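Local coordinates for Glucanase/chitosanase (Paenibacillus fukuinensis, PDB 4ZZ5), which probably hydrolyses beta-glucans and chitosan as a family 8 glycoside hydrolase, this chain being its second chitosan-binding CBM32 module, at residues Ala72-Ile77 with Ala120-Thr125. Numbering follows the deposited sequence. Where two conformers were deposited one is given.
Sequences ATAYSI and ATTRAT
A74 and T122 pair as antiparallel neighbours through two backbone bonds, and each of their carbonyls takes a second donor because a classic bulge interrupts the ladder on either strand. A74 O accepts T121 N (3.0 Å) and T122 N (3.2 Å), both nearly straight and both reaching it from the same face of its carbonyl plane. T122 O in turn receives A74 N at 3.3 Å, again almost linear at 174°, and a shorter but bent, weak bond from T73 N.

Among the side chains, T73 and T122 meet on a slant: T73 OG1, set between its own backbone N and carbonyl carbon (chi1 64°), lies 3.3 Å from T122 CG2. The other branch of T73, CG2, rests against A124 CB at 3.9 Å. Replaced by a serine, which keeps the hydroxyl but has no CG2, T73 would probably leave the A124 methyl without that partner. A74 CB sits against T122 CB and T121 OG1. On the opposite face of the sheet A120 CB lies near Y75 CB, and the A72 methyl reaches A120 CB from beside it at 4.1 Å, while the Y75 ring leads away to W67 and its OH bonds D104.

The contact ends the pairing of strands 75-80 and 115-123 within the five-stranded sheet of the beta-sandwich, where A72 and Y75 also touch strand 57-67 of the other sheet.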
ATOM      1  N   ALA A  72       1.475   0.691 -10.552  1.00  7.18           N
ATOM      2  CA  ALA A  72       0.052   0.590 -10.888  1.00  7.69           C
ATOM      3  C   ALA A  72      -0.404   1.842 -11.564  1.00  8.28           C
ATOM      4  O   ALA A  72      -0.240   2.958 -11.011  1.00  8.10           O
ATOM      5  CB  ALA A  72      -0.801   0.386  -9.649  1.00  7.61           C
ATOM      6  N   THR A  73      -1.022   1.731 -12.748  1.00  8.38           N
ATOM      7  CA  THR A  73      -1.748   2.807 -13.307  1.00  8.78           C
ATOM      8  C   THR A  73      -3.152   3.024 -12.714  1.00  8.67           C
ATOM      9  O   THR A  73      -3.696   4.103 -12.705  1.00  8.93           O
ATOM     10  CB  THR A  73      -1.872   2.712 -14.854  1.00  9.45           C
ATOM     11  OG1 THR A  73      -2.606   1.573 -15.189  1.00 10.16           O
ATOM     12  CG2 THR A  73      -0.494   2.668 -15.496  1.00 11.32           C
ATOM     13  N   ALA A  74      -3.722   1.912 -12.194  1.00  8.40           N
ATOM     14  CA  ALA A  74      -5.005   1.962 -11.467  1.00  8.14           C
ATOM     15  C   ALA A  74      -4.863   1.264 -10.128  1.00  7.00           C
ATOM     16  O   ALA A  74      -4.401   0.156 -10.074  1.00  6.81           O
ATOM     17  CB  ALA A  74      -6.154   1.312 -12.236  1.00  9.00           C
ATOM     18  N   TYR A  75      -5.242   2.008  -9.114  1.00  7.02           N
ATOM     19  CA  TYR A  75      -5.237   1.415  -7.722  1.00  6.86           C
ATOM     20  C   TYR A  75      -6.116   2.282  -6.928  1.00  6.90           C
ATOM     21  O   TYR A  75      -6.498   3.417  -7.249  1.00  7.24           O
ATOM     22  CB  TYR A  75      -3.793   1.406  -7.158  1.00  6.85           C
ATOM     23  CG  TYR A  75      -3.164   2.765  -6.976  1.00  6.69           C
ATOM     24  CD1 TYR A  75      -3.294   3.461  -5.782  1.00  8.50           C
ATOM     25  CD2 TYR A  75      -2.379   3.322  -7.993  1.00  7.82           C
ATOM     26  CE1 TYR A  75      -2.702   4.715  -5.614  1.00  8.11           C
ATOM     27  CE2 TYR A  75      -1.763   4.559  -7.822  1.00  7.77           C
ATOM     28  CZ  TYR A  75      -1.985   5.224  -6.642  1.00  7.84           C
ATOM     29  OH  TYR A  75      -1.363   6.515  -6.438  1.00  9.19           O
ATOM     30  N   SER A  76      -6.424   1.730  -5.759  1.00  7.26           N
ATOM     31  CA  SER A  76      -7.129   2.470  -4.710  0.50  7.66           C
ATOM     32  C   SER A  76      -6.380   2.444  -3.409  1.00  8.15           C
ATOM     33  O   SER A  76      -5.581   1.497  -3.137  1.00  9.18           O
ATOM     34  CB  SER A  76      -8.478   1.991  -4.518  0.50  7.98           C
ATOM     35  OG  SER A  76      -8.499   0.652  -4.162  0.50  8.03           O
ATOM     36  N   ILE A  77      -6.543   3.455  -2.583  1.00  6.88           N
ATOM     37  CA  ILE A  77      -6.191   3.472  -1.176  1.00  5.97           C
ATOM     38  C   ILE A  77      -7.444   3.240  -0.404  1.00  5.70           C
ATOM     39  O   ILE A  77      -8.482   3.868  -0.655  1.00  6.28           O
ATOM     40  CB  ILE A  77      -5.562   4.779  -0.758  1.00  7.39           C
ATOM     41  CG1 ILE A  77      -4.366   5.161  -1.589  1.00  9.97           C
ATOM     42  CG2 ILE A  77      -5.194   4.739   0.695  1.00  7.99           C
ATOM     43  CD1 ILE A  77      -3.257   4.204  -1.611  1.00 10.41           C
ATOM     44  N   ALA A 120      -4.243  -2.687  -5.885  1.00  5.74           N
ATOM     45  CA  ALA A 120      -3.713  -2.362  -7.207  1.00  5.84           C
ATOM     46  C   ALA A 120      -4.372  -3.272  -8.238  1.00  5.89           C
ATOM     47  O   ALA A 120      -4.421  -4.498  -8.132  1.00  7.28           O
ATOM     48  CB  ALA A 120      -2.238  -2.566  -7.221  1.00  7.25           C
ATOM     49  N   THR A 121      -4.876  -2.656  -9.292  1.00  7.20           N
ATOM     50  CA  THR A 121      -5.773  -3.406 -10.236  1.00  7.83           C
ATOM     51  C   THR A 121      -5.351  -3.274 -11.674  1.00  9.32           C
ATOM     52  O   THR A 121      -5.746  -4.228 -12.427  1.00 11.69           O
ATOM     53  CB  THR A 121      -7.223  -2.933 -10.096  1.00  8.93           C
ATOM     54  OG1 THR A 121      -7.346  -1.532 -10.279  1.00  9.49           O
ATOM     55  CG2 THR A 121      -7.764  -3.282  -8.714  1.00 10.77           C
ATOM     56  N   THR A 122      -4.613  -2.278 -12.132  1.00  8.55           N
ATOM     57  CA  THR A 122      -4.032  -2.277 -13.528  1.00  9.12           C
ATOM     58  C   THR A 122      -2.593  -1.948 -13.401  1.00  8.28           C
ATOM     59  O   THR A 122      -2.190  -0.939 -12.792  1.00  8.67           O
ATOM     60  CB  THR A 122      -4.728  -1.298 -14.423  1.00  9.88           C
ATOM     61  OG1 THR A 122      -6.118  -1.615 -14.517  1.00 11.30           O
ATOM     62  CG2 THR A 122      -4.112  -1.306 -15.861  1.00 11.36           C
ATOM     63  N   ARG A 123      -1.780  -2.769 -13.984  1.00  9.57           N
ATOM     64  CA  ARG A 123      -0.325  -2.659 -14.063  1.00  9.44           C
ATOM     65  C   ARG A 123       0.086  -1.724 -15.167  1.00  9.36           C
ATOM     66  O   ARG A 123      -0.472  -1.743 -16.298  1.00 12.18           O
ATOM     67  CB  ARG A 123       0.295  -3.981 -14.337  1.00 10.07           C
ATOM     68  CG  ARG A 123       0.080  -5.109 -13.303  1.00 10.11           C
ATOM     69  CD  ARG A 123       0.664  -6.419 -13.837  1.00 11.35           C
ATOM     70  NE  ARG A 123      -0.245  -6.913 -14.909  1.00 12.49           N
ATOM     71  CZ  ARG A 123       0.030  -7.970 -15.728  1.00 11.27           C
ATOM     72  NH1 ARG A 123       1.108  -8.652 -15.584  1.00 11.94           N
ATOM     73  NH2 ARG A 123      -0.972  -8.267 -16.591  1.00 14.22           N
ATOM     74  N   ALA A 124       1.197  -1.072 -14.968  1.00  8.75           N
ATOM     75  CA  ALA A 124       1.975  -0.365 -16.075  1.00 10.09           C
ATOM     76  C   ALA A 124       2.788  -1.338 -16.834  1.00 10.76           C
ATOM     77  O   ALA A 124       3.181  -0.947 -17.987  1.00 13.60           O
ATOM     78  CB  ALA A 124       2.906   0.662 -15.470  1.00 10.20           C
ATOM     79  N   THR A 125       3.165  -2.471 -16.335  1.00  9.63           N
ATOM     80  CA  THR A 125       4.057  -3.443 -16.933  1.00 10.01           C
ATOM     81  C   THR A 125       3.393  -4.786 -16.974  1.00 10.28           C
ATOM     82  O   THR A 125       2.268  -5.019 -16.425  1.00 11.80           O
ATOM     83  CB  THR A 125       5.384  -3.567 -16.189  1.00  9.23           C
ATOM     84  OG1 THR A 125       5.173  -4.334 -14.969  1.00  9.68           O
ATOM     85  CG2 THR A 125       6.018  -2.263 -15.902  1.00 10.91           C
TER